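Local atomic coordinates of beta-lactamase (Francisella tularensis subsp. tularensis, PDB entry 3P09), a protein that probably hydrolyses the amide bond of beta-lactam antibiotics to give substituted beta-amino acids, as a class A beta-lactamase. Residues F202-Y205 against L206-N209; G100-P103 against I104-K107; G212-R215 against I216-M220; S130-L133 against V134-L137; Q82-L85 against D86-I89. All blocks are in the same frame, centred on the assembly; numbering follows the deposited sequence.

Contact 1: F202-Y205 against L206-N209; sequences FIKY and LQDN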
loop_
_atom_site.group_PDB
_atom_site.type_symbol
_atom_site.label_atom_id
_atom_site.label_comp_id
_atom_site.label_asym_id
_atom_site.label_seq_id
_atom_site.Cartn_x
_atom_site.Cartn_y
_atom_site.Cartn_z
ATOM N N PHE A 202 -3.888 -11.066 6.907
ATOM C CA PHE A 202 -3.600 -9.898 6.093
ATOM C C PHE A 202 -4.294 -8.660 6.662
ATOM O O PHE A 202 -3.688 -7.601 6.835
ATOM C CB PHE A 202 -4.060 -10.170 4.661
ATOM C CG PHE A 202 -3.817 -9.034 3.708
ATOM C CD1 PHE A 202 -2.537 -8.763 3.249
ATOM C CD2 PHE A 202 -4.875 -8.268 3.239
ATOM C CE1 PHE A 202 -2.308 -7.732 2.351
ATOM C CE2 PHE A 202 -4.660 -7.229 2.342
ATOM C CZ PHE A 202 -3.376 -6.962 1.894
ATOM N N ILE A 203 -5.576 -8.803 6.947
ATOM C CA ILE A 203 -6.364 -7.718 7.512
ATOM C C ILE A 203 -5.776 -7.221 8.830
ATOM O O ILE A 203 -5.668 -6.018 9.058
ATOM C CB ILE A 203 -7.806 -8.193 7.748
ATOM C CG1 ILE A 203 -8.554 -8.231 6.408
ATOM C CG2 ILE A 203 -8.512 -7.298 8.760
ATOM C CD1 ILE A 203 -9.883 -8.982 6.465
ATOM N N LYS A 204 -5.391 -8.147 9.700
ATOM C CA LYS A 204 -4.802 -7.753 10.979
ATOM C C LYS A 204 -3.492 -6.959 10.803
ATOM O O LYS A 204 -3.267 -5.962 11.494
ATOM C CB LYS A 204 -4.616 -8.970 11.895
ATOM C CG LYS A 204 -4.091 -8.656 13.300
ATOM C CD LYS A 204 -4.980 -7.652 14.035
ATOM C CE LYS A 204 -4.763 -7.683 15.550
ATOM N NZ LYS A 204 -3.407 -7.219 15.965
ATOM N N TYR A 205 -2.629 -7.383 9.881
ATOM C CA TYR A 205 -1.410 -6.608 9.612
ATOM C C TYR A 205 -1.739 -5.161 9.234
ATOM O O TYR A 205 -1.116 -4.209 9.712
ATOM C CB TYR A 205 -0.623 -7.179 8.433
ATOM C CG TYR A 205 0.031 -8.534 8.588
ATOM C CD1 TYR A 205 0.709 -8.899 9.744
ATOM C CD2 TYR A 205 0.006 -9.435 7.525
ATOM C CE1 TYR A 205 1.328 -10.165 9.839
ATOM C CE2 TYR A 205 0.610 -10.674 7.606
ATOM C CZ TYR A 205 1.275 -11.037 8.753
ATOM O OH TYR A 205 1.856 -12.298 8.770
ATOM N N LEU A 206 -2.680 -5.004 8.314
ATOM C CA LEU A 206 -3.049 -3.681 7.818
ATOM C C LEU A 206 -3.620 -2.811 8.934
ATOM O O LEU A 206 -3.366 -1.599 9.001
ATOM C CB LEU A 206 -4.077 -3.824 6.701
ATOM C CG LEU A 206 -3.574 -4.380 5.370
ATOM C CD1 LEU A 206 -4.775 -4.518 4.452
ATOM C CD2 LEU A 206 -2.498 -3.484 4.752
ATOM N N GLN A 207 -4.412 -3.430 9.803
ATOM C CA GLN A 207 -4.978 -2.727 10.946
ATOM C C GLN A 207 -3.942 -2.349 12.004
ATOM O O GLN A 207 -4.137 -1.387 12.752
ATOM C CB GLN A 207 -6.105 -3.552 11.583
ATOM C CG GLN A 207 -7.333 -3.699 10.665
ATOM C CD GLN A 207 -8.420 -4.536 11.293
ATOM O OE1 GLN A 207 -8.161 -5.317 12.197
ATOM N NE2 GLN A 207 -9.649 -4.374 10.817
ATOM N N ASP A 208 -2.856 -3.109 12.079
ATOM C CA ASP A 208 -1.782 -2.808 13.026
ATOM C C ASP A 208 -0.899 -1.650 12.565
ATOM O O ASP A 208 -0.102 -1.124 13.346
ATOM C CB ASP A 208 -0.887 -4.035 13.234
ATOM C CG ASP A 208 -1.516 -5.078 14.132
ATOM O OD1 ASP A 208 -2.545 -4.778 14.782
ATOM O OD2 ASP A 208 -0.962 -6.199 14.190
ATOM N N ASN A 209 -1.000 -1.273 11.292
ATOM C CA ASN A 209 -0.138 -0.229 10.747
ATOM C C ASN A 209 -0.343 1.129 11.418
ATOM O O ASN A 209 -1.467 1.521 11.686
ATOM C CB ASN A 209 -0.345 -0.069 9.230
ATOM C CG ASN A 209 0.481 1.067 8.652
ATOM O OD1 ASN A 209 -0.010 1.880 7.857
ATOM N ND2 ASN A 209 1.738 1.150 9.074
#

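Contact 2: G100-P103 against I104-K107; sequences GYAP and ITAK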
loop_
_atom_site.group_PDB
_atom_site.type_symbol
_atom_site.label_atom_id
_atom_site.label_comp_id
_atom_site.label_asym_id
_atom_site.label_seq_id
_atom_site.Cartn_x
_atom_site.Cartn_y
_atom_site.Cartn_z
ATOM N N GLY A 100 17.516 3.467 6.217
ATOM C CA GLY A 100 17.331 4.228 7.441
ATOM C C GLY A 100 16.074 3.900 8.231
ATOM O O GLY A 100 16.052 4.050 9.444
ATOM N N TYR A 101 15.017 3.459 7.560
ATOM C CA TYR A 101 13.778 3.170 8.280
ATOM C C TYR A 101 13.610 1.659 8.535
ATOM O O TYR A 101 13.138 0.921 7.670
ATOM C CB TYR A 101 12.574 3.735 7.532
ATOM C CG TYR A 101 11.342 3.789 8.401
ATOM C CD1 TYR A 101 10.307 2.880 8.238
ATOM C CD2 TYR A 101 11.230 4.740 9.405
ATOM C CE1 TYR A 101 9.180 2.931 9.051
ATOM C CE2 TYR A 101 10.117 4.799 10.218
ATOM C CZ TYR A 101 9.096 3.899 10.040
ATOM O OH TYR A 101 7.994 3.975 10.862
ATOM N N ALA A 102 14.004 1.220 9.730
ATOM C CA ALA A 102 14.041 -0.199 10.085
ATOM C C ALA A 102 13.592 -0.381 11.528
ATOM O O ALA A 102 14.346 -0.883 12.372
ATOM C CB ALA A 102 15.461 -0.739 9.914
ATOM N N PRO A 103 12.356 0.020 11.819
ATOM C CA PRO A 103 11.919 0.068 13.215
ATOM C C PRO A 103 11.953 -1.293 13.913
ATOM O O PRO A 103 12.304 -1.335 15.077
ATOM C CB PRO A 103 10.494 0.632 13.124
ATOM C CG PRO A 103 10.056 0.344 11.724
ATOM C CD PRO A 103 11.303 0.446 10.883
ATOM N N ILE A 104 11.622 -2.377 13.221
ATOM C CA ILE A 104 11.677 -3.699 13.834
ATOM C C ILE A 104 13.015 -4.409 13.554
ATOM O O ILE A 104 13.675 -4.882 14.468
ATOM C CB ILE A 104 10.510 -4.601 13.358
ATOM C CG1 ILE A 104 9.166 -4.056 13.838
ATOM C CG2 ILE A 104 10.676 -6.024 13.879
ATOM C CD1 ILE A 104 8.676 -2.851 13.095
ATOM N N THR A 105 13.420 -4.470 12.290
ATOM C CA THR A 105 14.593 -5.253 11.948
ATOM C C THR A 105 15.857 -4.740 12.648
ATOM O O THR A 105 16.711 -5.529 13.041
ATOM C CB THR A 105 14.787 -5.366 10.433
ATOM O OG1 THR A 105 14.814 -4.058 9.843
ATOM C CG2 THR A 105 13.625 -6.171 9.829
ATOM N N ALA A 106 15.961 -3.428 12.823
ATOM C CA ALA A 106 17.143 -2.858 13.451
ATOM C C ALA A 106 17.282 -3.296 14.908
ATOM O O ALA A 106 18.369 -3.221 15.483
ATOM C CB ALA A 106 17.118 -1.326 13.351
ATOM N N LYS A 107 16.184 -3.731 15.520
ATOM C CA LYS A 107 16.251 -4.179 16.910
ATOM C C LYS A 107 16.564 -5.677 17.010
ATOM O O LYS A 107 16.593 -6.239 18.103
ATOM C CB LYS A 107 14.939 -3.872 17.647
ATOM C CG LYS A 107 14.485 -2.414 17.553
ATOM C CD LYS A 107 13.352 -2.145 18.551
ATOM C CE LYS A 107 12.948 -0.681 18.555
ATOM N NZ LYS A 107 11.982 -0.375 19.658
#

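Contact 3: G212-R215 against I216-M220; sequences GANR and IAFSM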
loop_
_atom_site.group_PDB
_atom_site.type_symbol
_atom_site.label_atom_id
_atom_site.label_comp_id
_atom_site.label_asym_id
_atom_site.label_seq_id
_atom_site.Cartn_x
_atom_site.Cartn_y
_atom_site.Cartn_z
ATOM N N GLY A 212 -0.082 5.665 8.626
ATOM C CA GLY A 212 -1.083 6.465 7.941
ATOM C C GLY A 212 -1.994 7.302 8.824
ATOM O O GLY A 212 -3.059 7.725 8.391
ATOM N N ALA A 213 -1.589 7.567 10.060
ATOM C CA ALA A 213 -2.433 8.362 10.952
ATOM C C ALA A 213 -2.807 9.733 10.372
ATOM O O ALA A 213 -3.865 10.278 10.684
ATOM C CB ALA A 213 -1.771 8.524 12.334
ATOM N N ASN A 214 -1.943 10.294 9.534
ATOM C CA ASN A 214 -2.184 11.632 9.003
ATOM C C ASN A 214 -2.620 11.611 7.545
ATOM O O ASN A 214 -2.525 12.619 6.833
ATOM C CB ASN A 214 -0.956 12.520 9.195
ATOM C CG ASN A 214 -0.760 12.925 10.642
ATOM O OD1 ASN A 214 -1.583 13.644 11.206
ATOM N ND2 ASN A 214 0.324 12.467 11.252
ATOM N N ARG A 215 -3.099 10.454 7.102
ATOM C CA ARG A 215 -3.576 10.326 5.734
ATOM C C ARG A 215 -5.059 9.979 5.721
ATOM O O ARG A 215 -5.852 10.739 6.258
ATOM C CB ARG A 215 -2.673 9.389 4.933
ATOM C CG ARG A 215 -1.262 9.995 4.859
ATOM C CD ARG A 215 -0.258 9.162 4.075
ATOM N NE ARG A 215 1.066 9.750 4.210
ATOM C CZ ARG A 215 2.130 9.420 3.488
ATOM N NH1 ARG A 215 2.052 8.486 2.539
ATOM N NH2 ARG A 215 3.281 10.043 3.712
ATOM N N ILE A 216 -5.450 8.860 5.138
ATOM C CA ILE A 216 -6.886 8.559 5.064
ATOM C C ILE A 216 -7.552 8.534 6.444
ATOM O O ILE A 216 -8.642 9.102 6.640
ATOM C CB ILE A 216 -7.139 7.218 4.346
ATOM C CG1 ILE A 216 -6.835 7.363 2.847
ATOM C CG2 ILE A 216 -8.563 6.756 4.573
ATOM C CD1 ILE A 216 -6.807 6.042 2.067
ATOM N N ALA A 217 -6.901 7.870 7.394
ATOM C CA ALA A 217 -7.454 7.707 8.733
ATOM C C ALA A 217 -7.816 9.041 9.372
ATOM O O ALA A 217 -8.785 9.136 10.131
ATOM C CB ALA A 217 -6.476 6.935 9.630
ATOM N N PHE A 218 -7.025 10.065 9.065
ATOM C CA PHE A 218 -7.197 11.396 9.628
ATOM C C PHE A 218 -8.601 11.960 9.370
ATOM O O PHE A 218 -9.083 12.819 10.109
ATOM C CB PHE A 218 -6.141 12.315 9.006
ATOM C CG PHE A 218 -6.124 13.712 9.558
ATOM C CD1 PHE A 218 -6.916 14.704 9.001
ATOM C CD2 PHE A 218 -5.282 14.045 10.608
ATOM C CE1 PHE A 218 -6.887 16.001 9.501
ATOM C CE2 PHE A 218 -5.252 15.338 11.109
ATOM C CZ PHE A 218 -6.053 16.312 10.551
ATOM N N SER A 219 -9.259 11.472 8.322
ATOM C CA SER A 219 -10.514 12.058 7.888
ATOM C C SER A 219 -11.710 11.123 8.009
ATOM O O SER A 219 -12.833 11.522 7.702
ATOM C CB SER A 219 -10.396 12.553 6.444
ATOM O OG SER A 219 -9.400 13.559 6.341
HETATM N N MSE A 220 -11.467 9.888 8.429
HETATM C CA MSE A 220 -12.532 8.909 8.613
HETATM C C MSE A 220 -13.301 9.248 9.893
HETATM O O MSE A 220 -12.714 9.695 10.883
HETATM C CB MSE A 220 -11.956 7.475 8.699
HETATM C CG MSE A 220 -11.536 6.789 7.348
HETATM SE SE MSE A 220 -12.770 7.159 5.930
HETATM C CE MSE A 220 -11.823 8.650 5.093
HETATM O O HOH W 1 -4.732 5.990 6.987
#

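Contact 4: S130-L133 against V134-L137; sequences SNIL and VREL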
loop_
_atom_site.group_PDB
_atom_site.type_symbol
_atom_site.label_atom_id
_atom_site.label_comp_id
_atom_site.label_asym_id
_atom_site.label_seq_id
_atom_site.Cartn_x
_atom_site.Cartn_y
_atom_site.Cartn_z
ATOM N N SER A 130 11.258 -5.801 4.192
ATOM C CA SER A 130 10.722 -5.965 2.842
ATOM C C SER A 130 11.716 -6.648 1.926
ATOM O O SER A 130 11.353 -7.539 1.163
ATOM C CB SER A 130 10.373 -4.606 2.231
ATOM O OG SER A 130 9.373 -3.974 2.993
ATOM N N ASN A 131 12.970 -6.210 1.971
ATOM C CA ASN A 131 13.971 -6.806 1.085
ATOM C C ASN A 131 14.192 -8.280 1.433
ATOM O O ASN A 131 14.383 -9.113 0.551
ATOM C CB ASN A 131 15.297 -6.021 1.124
ATOM C CG ASN A 131 15.217 -4.682 0.382
ATOM O OD1 ASN A 131 14.201 -4.356 -0.231
ATOM N ND2 ASN A 131 16.292 -3.905 0.444
ATOM N N ILE A 132 14.159 -8.600 2.723
ATOM C CA ILE A 132 14.285 -9.992 3.169
ATOM C C ILE A 132 13.139 -10.843 2.616
ATOM O O ILE A 132 13.348 -11.959 2.134
ATOM C CB ILE A 132 14.318 -10.087 4.712
ATOM C CG1 ILE A 132 15.635 -9.503 5.249
ATOM C CG2 ILE A 132 14.129 -11.536 5.171
ATOM C CD1 ILE A 132 15.659 -9.309 6.734
ATOM N N LEU A 133 11.924 -10.305 2.662
ATOM C CA LEU A 133 10.760 -11.048 2.194
ATOM C C LEU A 133 10.833 -11.325 0.700
ATOM O O LEU A 133 10.505 -12.430 0.252
ATOM C CB LEU A 133 9.466 -10.304 2.535
ATOM C CG LEU A 133 9.118 -10.297 4.036
ATOM C CD1 LEU A 133 7.922 -9.430 4.287
ATOM C CD2 LEU A 133 8.847 -11.719 4.554
ATOM N N VAL A 134 11.266 -10.323 -0.065
ATOM C CA VAL A 134 11.450 -10.483 -1.509
ATOM C C VAL A 134 12.429 -11.626 -1.769
ATOM O O VAL A 134 12.184 -12.488 -2.605
ATOM C CB VAL A 134 11.994 -9.189 -2.169
ATOM C CG1 VAL A 134 12.553 -9.481 -3.570
ATOM C CG2 VAL A 134 10.918 -8.125 -2.228
ATOM N N ARG A 135 13.530 -11.639 -1.025
ATOM C CA ARG A 135 14.502 -12.714 -1.152
ATOM C C ARG A 135 13.893 -14.065 -0.774
ATOM O O ARG A 135 14.033 -15.038 -1.502
ATOM C CB ARG A 135 15.732 -12.425 -0.288
ATOM C CG ARG A 135 16.857 -13.447 -0.460
ATOM C CD ARG A 135 17.941 -13.246 0.580
ATOM N NE ARG A 135 17.446 -13.571 1.912
ATOM C CZ ARG A 135 17.734 -12.882 3.013
ATOM N NH1 ARG A 135 18.519 -11.813 2.956
ATOM N NH2 ARG A 135 17.232 -13.264 4.175
ATOM N N GLU A 136 13.216 -14.132 0.371
ATOM C CA GLU A 136 12.660 -15.406 0.842
ATOM C C GLU A 136 11.514 -15.891 -0.040
ATOM O O GLU A 136 11.197 -17.081 -0.056
ATOM C CB GLU A 136 12.214 -15.324 2.312
ATOM C CG GLU A 136 13.343 -14.961 3.297
ATOM C CD GLU A 136 14.489 -15.963 3.280
ATOM O OE1 GLU A 136 14.222 -17.169 3.076
ATOM O OE2 GLU A 136 15.655 -15.540 3.473
ATOM N N LEU A 137 10.909 -14.973 -0.787
ATOM C CA LEU A 137 9.859 -15.321 -1.752
ATOM C C LEU A 137 10.464 -15.951 -3.004
ATOM O O LEU A 137 9.782 -16.648 -3.761
ATOM C CB LEU A 137 9.054 -14.070 -2.154
ATOM C CG LEU A 137 7.833 -14.312 -3.052
ATOM C CD1 LEU A 137 6.707 -15.023 -2.292
ATOM C CD2 LEU A 137 7.326 -13.017 -3.648
#

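Contact 5: Q82-L85 against D86-I89; sequences QGFL and DKKI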
loop_
_atom_site.group_PDB
_atom_site.type_symbol
_atom_site.label_atom_id
_atom_site.label_comp_id
_atom_site.label_asym_id
_atom_site.label_seq_id
_atom_site.Cartn_x
_atom_site.Cartn_y
_atom_site.Cartn_z
ATOM N N GLN A 82 3.114 -25.141 3.437
ATOM C CA GLN A 82 2.654 -25.123 4.824
ATOM C C GLN A 82 3.803 -24.932 5.819
ATOM O O GLN A 82 4.838 -25.593 5.717
ATOM C CB GLN A 82 1.874 -26.409 5.131
ATOM C CG GLN A 82 1.243 -26.468 6.517
ATOM C CD GLN A 82 2.246 -26.804 7.598
ATOM O OE1 GLN A 82 3.270 -27.435 7.333
ATOM N NE2 GLN A 82 1.962 -26.381 8.826
ATOM N N GLY A 83 3.613 -24.023 6.775
ATOM C CA GLY A 83 4.612 -23.760 7.805
ATOM C C GLY A 83 5.528 -22.572 7.542
ATOM O O GLY A 83 6.303 -22.164 8.407
ATOM N N PHE A 84 5.440 -22.011 6.343
ATOM C CA PHE A 84 6.321 -20.922 5.941
ATOM C C PHE A 84 6.253 -19.697 6.869
ATOM O O PHE A 84 7.277 -19.065 7.132
ATOM C CB PHE A 84 6.023 -20.521 4.499
ATOM C CG PHE A 84 7.010 -19.548 3.912
ATOM C CD1 PHE A 84 8.343 -19.904 3.741
ATOM C CD2 PHE A 84 6.595 -18.288 3.499
ATOM C CE1 PHE A 84 9.252 -19.018 3.183
ATOM C CE2 PHE A 84 7.497 -17.389 2.931
ATOM C CZ PHE A 84 8.833 -17.754 2.776
ATOM N N LEU A 85 5.060 -19.365 7.363
ATOM C CA LEU A 85 4.914 -18.198 8.244
ATOM C C LEU A 85 5.702 -18.327 9.548
ATOM O O LEU A 85 6.089 -17.325 10.142
ATOM C CB LEU A 85 3.447 -17.936 8.576
ATOM C CG LEU A 85 2.630 -17.290 7.451
ATOM C CD1 LEU A 85 1.168 -17.162 7.839
ATOM C CD2 LEU A 85 3.202 -15.933 7.124
ATOM N N ASP A 86 5.916 -19.561 9.995
ATOM C CA ASP A 86 6.635 -19.813 11.243
ATOM C C ASP A 86 8.132 -19.979 11.037
ATOM O O ASP A 86 8.875 -20.169 11.998
ATOM C CB ASP A 86 6.073 -21.056 11.926
ATOM C CG ASP A 86 4.632 -20.885 12.335
ATOM O OD1 ASP A 86 4.340 -19.921 13.076
ATOM O OD2 ASP A 86 3.788 -21.700 11.904
ATOM N N LYS A 87 8.572 -19.895 9.786
ATOM C CA LYS A 87 9.974 -20.127 9.434
ATOM C C LYS A 87 10.878 -19.031 9.977
ATOM O O LYS A 87 10.606 -17.846 9.784
ATOM C CB LYS A 87 10.138 -20.228 7.912
ATOM C CG LYS A 87 11.582 -20.207 7.443
ATOM C CD LYS A 87 11.720 -20.634 5.982
ATOM C CE LYS A 87 11.654 -22.152 5.837
ATOM N NZ LYS A 87 11.964 -22.609 4.448
ATOM N N LYS A 88 11.964 -19.432 10.636
ATOM C CA LYS A 88 12.871 -18.493 11.286
ATOM C C LYS A 88 13.918 -17.957 10.326
ATOM O O LYS A 88 14.627 -18.723 9.676
ATOM C CB LYS A 88 13.564 -19.158 12.486
ATOM C CG LYS A 88 12.619 -19.551 13.613
ATOM C CD LYS A 88 13.314 -20.443 14.644
ATOM C CE LYS A 88 12.305 -21.101 15.587
ATOM N NZ LYS A 88 12.948 -21.897 16.684
ATOM N N ILE A 89 14.012 -16.635 10.243
ATOM C CA ILE A 89 14.946 -15.985 9.339
ATOM C C ILE A 89 15.960 -15.182 10.133
ATOM O O ILE A 89 15.589 -14.300 10.891
ATOM C CB ILE A 89 14.236 -14.986 8.386
ATOM C CG1 ILE A 89 13.001 -15.623 7.728
ATOM C CG2 ILE A 89 15.216 -14.482 7.340
ATOM C CD1 ILE A 89 13.310 -16.910 6.937
#

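Contact 1: F202-Y205 against L206-N209
K204 NZ reaches D208 one helical turn further on and closes a salt bridge at 2.8 Å to D208 OD1, which accepts on its syn lone pair; the second link, from K204 NZ to D208 OD2 at 3.2 Å, is weak. A chi1 of -176° swings the lysine CG to the far side from its own N, and the chain then bends at chi2 and chi4, which brings NZ to the open end of the carboxylate, between its two oxygens. Main-chain bonds of the alpha-helix run beneath, from L206 N to F202 O and from Q207 N to I203 O. Near the end of helix 196-208 the pattern slackens: D208 N bonds K204 O at 2.9 Å and is shared weakly with Y205 O.

On the buried side L206 leans over one face of the F202 ring, CG lying 4.3 Å above the plane towards its rim, while L206 CD1 comes to 3.4 Å from F202 CE2. I203 and Q207 run side by side, I203 CG2 lying 3.7 Å from Q207 CD. Helices 66-80 and 178-190 also pack on F202, and Y205 sends its hydroxyl to S116 and N119.

The turn is therefore two-sided: an aromatic-aliphatic contact faces the neighbouring helices, and at the more exposed flank, near the last turn of helix 196-208, the ammonium of K204 probably favours the ionised carboxylate of D208.

Contact 2: G100-P103 against I104-K107
The pyrrolidine ring of P103 lies between two neighbours: its CG touches I104 CD1 at 3.7 Å, and its CD sits 3.7 Å above one face of the Y101 ring, offset towards the rim. I104 brings its delta methyl to the proline because CG1 stands beside the backbone N (chi1 -66°) and chi2 (75°) then bends the chain.

Beyond the proline the chain folds back on itself. A106 N donates to A102 O at 3.0 Å, with the donor well tilted from the carbonyl plane; this i to i+4 bond closes a five-residue turn. Within it A102 CB and A106 CB lie 3.9 Å apart. The methyl of A106 also comes close to A102 O. K107 continues the coil, its N bonding I104 O, while its extended side chain lies along P103 O, the nearest carbon being CG.

T105 turns its hydroxyl inward, OG1 lying 3.4 Å from A102 CB. That hydroxyl bonds D126 OD1, and I104 N bonds D126 OD2, so one carboxylate takes hold of two successive residues of the turn. P128 and A129 of helix 127-137 back A102 and T105, and L118 and A121 of helix 115-123 lie against T105 and I104.

Tyr-Ala-Pro followed by a short 3-10 turn probably corresponds to the loop that carries the active-site-gating tyrosine in class A relatives. D126 probably matches the aspartate of their Ser-Asp-Asn motif, S125 being the serine, so its carboxylate would tie the tyrosine loop to that motif.

Contact 3: G212-R215 against I216-M220
F218 folds back over the preceding turn: its CB lies 3.5 Å from A213 O, which is found at the edge of the phenyl ring and near its plane. With chi1 at -176° the ring points away from the F218 N and towards residues 213-215. N214 OD1 approaches CD2 of the same ring, but N214 is modelled in two conformers, so this neighbour is provisional.

The backbone beneath is a type I beta turn from G212 to R215, closed by R215 N bonding G212 O at 3.0 Å. That carbonyl has a second partner: a water donates to G212 O at 2.8 Å and accepts from A217 N at 2.9 Å, bridging the beta turn to the helical turn after it. R215 O is met by F218 N at 3.1 Å in a weak bond, with an N-H...O angle of 132°.

R215 itself extends away to a polar cluster, with NE in a salt bridge to E271, NH2 on T232 OG1 and NH1 on the carbonyls of G231 and N240, beside the probable Lys-Thr-Gly motif of K229, T230 and G231. I216 packs on strands 239-246 and 253-260.

A sulfate about 4 Å from the R215 side chain, probably from the crystallisation liquor, may mark an anion site. E271 and the carbonyls orient the guanidinium, whose positive charge is probably shared between E271 and any anion nearby, consistent with the arginine that in some class A relatives faces the substrate carboxylate.

Contact 4: S130-L133 against V134-L137
In the alpha-helix 127-137, I132 O accepts E136 N at 2.8 Å nearly along the C=O axis, while E136 CG comes to 3.2 Å from the same oxygen. This carbonyl oxygen also lies over one face of the R135 guanidinium. Around it the regular i to i+4 bonds continue, V134 N to S130 O, R135 N to N131 O and L137 N to L133 O; the last is the most bent, at 137°.

Three side chains share one flank. I132 CG2 lies 3.7 Å from R135 NH2 and 4.0 Å from E136 CG, and I132 runs alongside each of the other two. The arginine sets out beside its own carbonyl carbon (chi1 -175°) and bends at chi3, which folds the guanidinium back beside the isoleucine. I89 packs against this group from strand 88-90.

Further out, R135 has a second acid: NH1 makes a salt bridge to D95. S130 OG bonds D126 O. N131 ND2 bonds E161 O, at the head of a Glu-Pro-Glu-x-Asn sequence like that of the class A omega loop; N131 thus probably holds this loop to helix 127-137, as the equivalent asparagine does in relatives. L133, V134 and L137 pack inward on helix 66-80, with L133 also on helix 115-123; S130 touches K67.

R135 holds E136 side-on with two nitrogens on a single oxygen: R135 NE reaches E136 OE2 at 3.1 Å from above the carboxylate plane, whereas R135 NH2 meets E136 OE2 at 2.9 Å on its anti lone pair.

Contact 5: Q82-L85 against D86-I89
The side chains of F84 and K87 cross at a slant, the aliphatic part of the lysine meeting the CD1-CE1 side of the phenyl ring: K87 CD is 4.1 Å from F84 CE1 and equally far from F84 CD1. Both side chains start out on the side of their CA remote from N, K87 with a chi1 of 169°; the lysine chain then bends at chi3, turning its amino end away from the ring.

What brings the two into register is a pair of overlapping short turns. K87 N bonds F84 O at 3.1 Å, and D86 N bonds G83 O at 3.1 Å. In both cases the donor stands above the carbonyl plane rather than on a lone pair, as is usual for i to i+3 bonds. K87 CB also closes to 3.2 Å from F84 O. G83 enters the turn with a positive phi of 97°, a left-handed backbone conformation that glycine accepts readily.

L85 N bonds D78 OD1 on helix 66-80. F84 tucks inward among I74, D78 and I115, its ring meeting that of Y77 with the planes about 55° apart. L85 lies against L75 and N119.

After the turn K87 and I89 bond the backbone of I115 and L113. Residues 82-89 thus form the connection by which helix 66-80 passes through a 3-10 turn into strand 88-90, the antiparallel partner of strand 112-114 in the largely helical half of a class A beta-lactamase.

Contacts 4 and 5 join directly: I132 CG2 of contact 4 lies 3.8 Å from I89 CG2 of contact 5, and E136 O is 3.7 Å from F84 CZ, although their centres are 13 Å apart. Contact 1 meets contact 5 more lightly, with Y205 OH 4.2 Å from L85 CD2. Contact 2 approaches contact 4 to about 5 Å between nearest atoms without touching. Contact 3 follows contact 1 in sequence and lies 28 Å, centre to centre, from contact 4. Three contacts border the probable active site, which includes the SxxK residues S64 and K67: L206 of contact 1 touches this group, while P103 of contact 2 and R215 of contact 3, the latter about 4 Å from a sulfate, lie near it.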